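Local coordinates for protein bifunctional enzyme cysn/cysc (Mycobacterium tuberculosis, PDB 4BZP) that phosphorylates adenylyl sulfate (APS) at its 3'-hydroxyl with ATP as donor, the kinase step of sulfate activation, at residues E108-D112 / Y145-K149. Sequence-based numbering, arbitrary orientation.
Sequences EVFCD and YQRPK. With EDO (1,2-ethanediol), chain F.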
ATOM      1  N   GLU A 108     -16.546   4.434 -10.242  1.00  5.65           N
ATOM      2  CA  GLU A 108     -16.120   3.804 -11.498  0.50  6.15           C
ATOM      3  C   GLU A 108     -16.268   4.867 -12.582  1.00  6.07           C
ATOM      4  O   GLU A 108     -17.409   5.276 -12.899  1.00  6.23           O
ATOM      5  CB  GLU A 108     -16.916   2.509 -11.854  0.50  6.49           C
ATOM      6  CG  GLU A 108     -16.409   1.840 -13.160  0.50  6.84           C
ATOM      7  CD  GLU A 108     -17.304   0.785 -13.783  0.50  6.90           C
ATOM      8  OE1 GLU A 108     -18.448   1.120 -13.996  0.50  9.05           O
ATOM      9  OE2 GLU A 108     -16.887  -0.360 -14.079  0.50  7.24           O
ATOM     10  N   VAL A 109     -15.176   5.295 -13.162  1.00  5.77           N
ATOM     11  CA  VAL A 109     -15.158   6.334 -14.184  1.00  5.56           C
ATOM     12  C   VAL A 109     -14.695   5.725 -15.479  1.00  5.18           C
ATOM     13  O   VAL A 109     -13.574   5.198 -15.598  1.00  5.29           O
ATOM     14  CB  VAL A 109     -14.288   7.498 -13.785  1.00  5.91           C
ATOM     15  CG1 VAL A 109     -14.226   8.497 -14.929  1.00  6.15           C
ATOM     16  CG2 VAL A 109     -14.817   8.145 -12.507  1.00  6.55           C
ATOM     17  N   PHE A 110     -15.565   5.691 -16.495  1.00  5.13           N
ATOM     18  CA  PHE A 110     -15.284   5.102 -17.790  1.00  5.76           C
ATOM     19  C   PHE A 110     -14.817   6.135 -18.798  1.00  5.63           C
ATOM     20  O   PHE A 110     -15.586   7.048 -19.135  1.00  5.69           O
ATOM     21  CB  PHE A 110     -16.555   4.422 -18.268  1.00  5.58           C
ATOM     22  CG  PHE A 110     -16.481   3.753 -19.623  1.00  5.63           C
ATOM     23  CD1 PHE A 110     -15.316   3.282 -20.172  1.00  5.46           C
ATOM     24  CD2 PHE A 110     -17.673   3.553 -20.335  1.00  5.93           C
ATOM     25  CE1 PHE A 110     -15.321   2.697 -21.414  1.00  5.74           C
ATOM     26  CE2 PHE A 110     -17.681   2.901 -21.573  1.00  6.11           C
ATOM     27  CZ  PHE A 110     -16.491   2.482 -22.101  1.00  5.89           C
ATOM     28  N   CYS A 111     -13.560   6.024 -19.242  1.00  6.05           N
ATOM     29  CA  CYS A 111     -13.026   6.859 -20.300  1.00  6.41           C
ATOM     30  C   CYS A 111     -13.431   6.214 -21.588  1.00  6.57           C
ATOM     31  O   CYS A 111     -12.721   5.344 -22.140  1.00  6.95           O
ATOM     32  CB  CYS A 111     -11.500   6.961 -20.162  1.00  6.82           C
ATOM     33  SG  CYS A 111     -11.019   7.870 -18.657  1.00  9.13           S
ATOM     34  N   ASP A 112     -14.584   6.612 -22.082  1.00  6.73           N
ATOM     35  CA  ASP A 112     -15.231   6.022 -23.277  1.00  7.14           C
ATOM     36  C   ASP A 112     -14.787   6.700 -24.547  1.00  8.35           C
ATOM     37  O   ASP A 112     -15.496   7.528 -25.137  1.00  8.93           O
ATOM     38  CB  ASP A 112     -16.735   6.043 -23.168  1.00  8.03           C
ATOM     39  CG  ASP A 112     -17.439   5.228 -24.279  1.00  8.46           C
ATOM     40  OD1 ASP A 112     -16.753   4.527 -25.044  1.00 11.42           O
ATOM     41  OD2 ASP A 112     -18.701   5.284 -24.264  1.00 11.81           O
ATOM     42  N   TYR A 145     -12.121  -5.940 -24.131  1.00  7.18           N
ATOM     43  CA  TYR A 145     -12.464  -4.871 -23.187  1.00  7.10           C
ATOM     44  C   TYR A 145     -13.970  -5.035 -22.926  1.00  7.16           C
ATOM     45  O   TYR A 145     -14.754  -5.046 -23.900  1.00  8.78           O
ATOM     46  CB  TYR A 145     -12.115  -3.468 -23.703  1.00  6.52           C
ATOM     47  CG  TYR A 145     -12.451  -2.398 -22.698  1.00  6.49           C
ATOM     48  CD1 TYR A 145     -11.698  -2.275 -21.544  1.00  6.52           C
ATOM     49  CD2 TYR A 145     -13.604  -1.652 -22.814  1.00  6.47           C
ATOM     50  CE1 TYR A 145     -12.032  -1.342 -20.575  1.00  5.87           C
ATOM     51  CE2 TYR A 145     -13.960  -0.737 -21.823  1.00  6.48           C
ATOM     52  CZ  TYR A 145     -13.183  -0.598 -20.699  1.00  6.47           C
ATOM     53  OH  TYR A 145     -13.560   0.232 -19.654  1.00  6.65           O
ATOM     54  N   GLN A 146     -14.388  -5.213 -21.685  1.00  6.45           N
ATOM     55  CA  GLN A 146     -15.819  -5.355 -21.330  1.00  6.54           C
ATOM     56  C   GLN A 146     -16.292  -3.976 -20.884  1.00  6.80           C
ATOM     57  O   GLN A 146     -15.897  -3.508 -19.795  1.00  6.87           O
ATOM     58  CB  GLN A 146     -15.973  -6.389 -20.235  1.00  6.36           C
ATOM     59  CG  GLN A 146     -15.516  -7.777 -20.697  1.00  6.73           C
ATOM     60  CD  GLN A 146     -15.675  -8.843 -19.669  1.00  7.16           C
ATOM     61  OE1 GLN A 146     -15.795  -8.600 -18.456  1.00  7.81           O
ATOM     62  NE2 GLN A 146     -15.679 -10.093 -20.149  1.00  7.46           N
ATOM     63  N   ARG A 147     -17.139  -3.342 -21.648  1.00  7.48           N
ATOM     64  CA  ARG A 147     -17.506  -1.948 -21.386  1.00  8.40           C
ATOM     65  C   ARG A 147     -18.348  -1.894 -20.121  1.00  8.50           C
ATOM     66  O   ARG A 147     -19.210  -2.693 -19.933  1.00  9.45           O
ATOM     67  CB  ARG A 147     -18.343  -1.393 -22.525  1.00  8.95           C
ATOM     68  CG  ARG A 147     -17.547  -1.147 -23.757  1.00 10.31           C
ATOM     69  CD  ARG A 147     -18.478  -0.856 -24.962  1.00 10.64           C
ATOM     70  NE  ARG A 147     -19.319   0.316 -24.753  1.00 10.96           N
ATOM     71  CZ  ARG A 147     -18.949   1.584 -24.925  1.00 10.57           C
ATOM     72  NH1 ARG A 147     -17.759   1.875 -25.352  1.00 11.78           N
ATOM     73  NH2 ARG A 147     -19.819   2.553 -24.673  1.00 11.41           N
ATOM     74  N   PRO A 148     -18.093  -0.914 -19.240  1.00  8.16           N
ATOM     75  CA  PRO A 148     -18.917  -0.711 -18.076  1.00 10.02           C
ATOM     76  C   PRO A 148     -20.395  -0.430 -18.425  1.00 10.53           C
ATOM     77  O   PRO A 148     -20.658   0.366 -19.300  1.00 12.26           O
ATOM     78  CB  PRO A 148     -18.300   0.542 -17.477  1.00 10.03           C
ATOM     79  CG  PRO A 148     -16.892   0.521 -17.858  1.00 10.49           C
ATOM     80  CD  PRO A 148     -16.869  -0.105 -19.216  1.00  9.15           C
ATOM     81  N   LYS A 149     -21.274  -1.170 -17.774  1.00 12.36           N
ATOM     82  CA  LYS A 149     -22.730  -1.003 -17.980  1.00 15.67           C
ATOM     83  C   LYS A 149     -23.353   0.051 -17.097  1.00 16.92           C
ATOM     84  O   LYS A 149     -24.348   0.667 -17.489  1.00 18.55           O
ATOM     85  CB  LYS A 149     -23.461  -2.328 -17.821  1.00 20.75           C
ATOM     86  CG  LYS A 149     -22.961  -3.382 -18.815  1.00 22.03           C
ATOM     87  CD  LYS A 149     -22.903  -3.009 -20.297  1.00 24.56           C
ATOM     88  CE  LYS A 149     -22.357  -4.181 -21.163  1.00 27.86           C
ATOM     89  NZ  LYS A 149     -22.614  -3.936 -22.605  1.00 28.55           N
TER
HETATM   90  C1  EDO F1194     -14.077   1.968 -26.020  1.00 25.06           C
HETATM   91  O1  EDO F1194     -14.164   3.171 -25.292  1.00 25.06           O
HETATM   92  C2  EDO F1194     -14.349   0.930 -24.978  1.00 23.95           C
HETATM   93  O2  EDO F1194     -15.535   0.318 -25.399  1.00 20.55           O
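Pro148 lies squarely over one face of the Phe110 ring, its CD 3.6 Å from the ring centroid and only 1° off the normal. This CH-pi contact suits a proline because CD, bonded to the ring nitrogen, carries slightly polarised C-H groups. The opposite face of the phenyl ring is met nearer its rim by CB of Asp112. At the far edge, CZ of Phe110 comes within 3.5 Å of Arg147 NH1; ring and guanidinium planes stand 69° apart, so the ring turns its edge to a face of the guanidinium. Arg147, bent at its third torsion, forms a two-pronged salt bridge with Asp112, Arg147 NH1 hydrogen-bonded to Asp112 OD1 (2.9 Å) and Arg147 NH2 to Asp112 OD2 (3.0 Å). Arginine suits the place: its two terminal nitrogens meet both oxygens, from above the carboxylate plane, while its face packs on phenylalanine. Arg147 NH1 also donates to O2 of an ethanediol, probably from the crystallisation liquor, at 2.7 Å. Tyr145 slides past Phe110 with planes nearly parallel but little overlap, its CE2 3.7 Å from Phe110 CE1.

The fold is that of a P-loop kinase: strand 106-111 runs in the parallel sheet between strands 6-11 and 153-155, and the loop 145-149 passes across its C-terminal end, the side where ADP binds. Phe110, with CG anti to the backbone N, projects from the strand toward this loop.

Further out, tyrosine adds to its apolar ring a hydroxyl that hydrogen-bonds Thr11 OG1, tying the loop to the strand that leads into the Walker A motif. In the conformer described, Glu108 sets its carboxylate beside Pro148 CB, while OE2 forms a salt bridge with Arg92 of helix 89-101. Asp112 OD2 has a second cationic partner in Arg154.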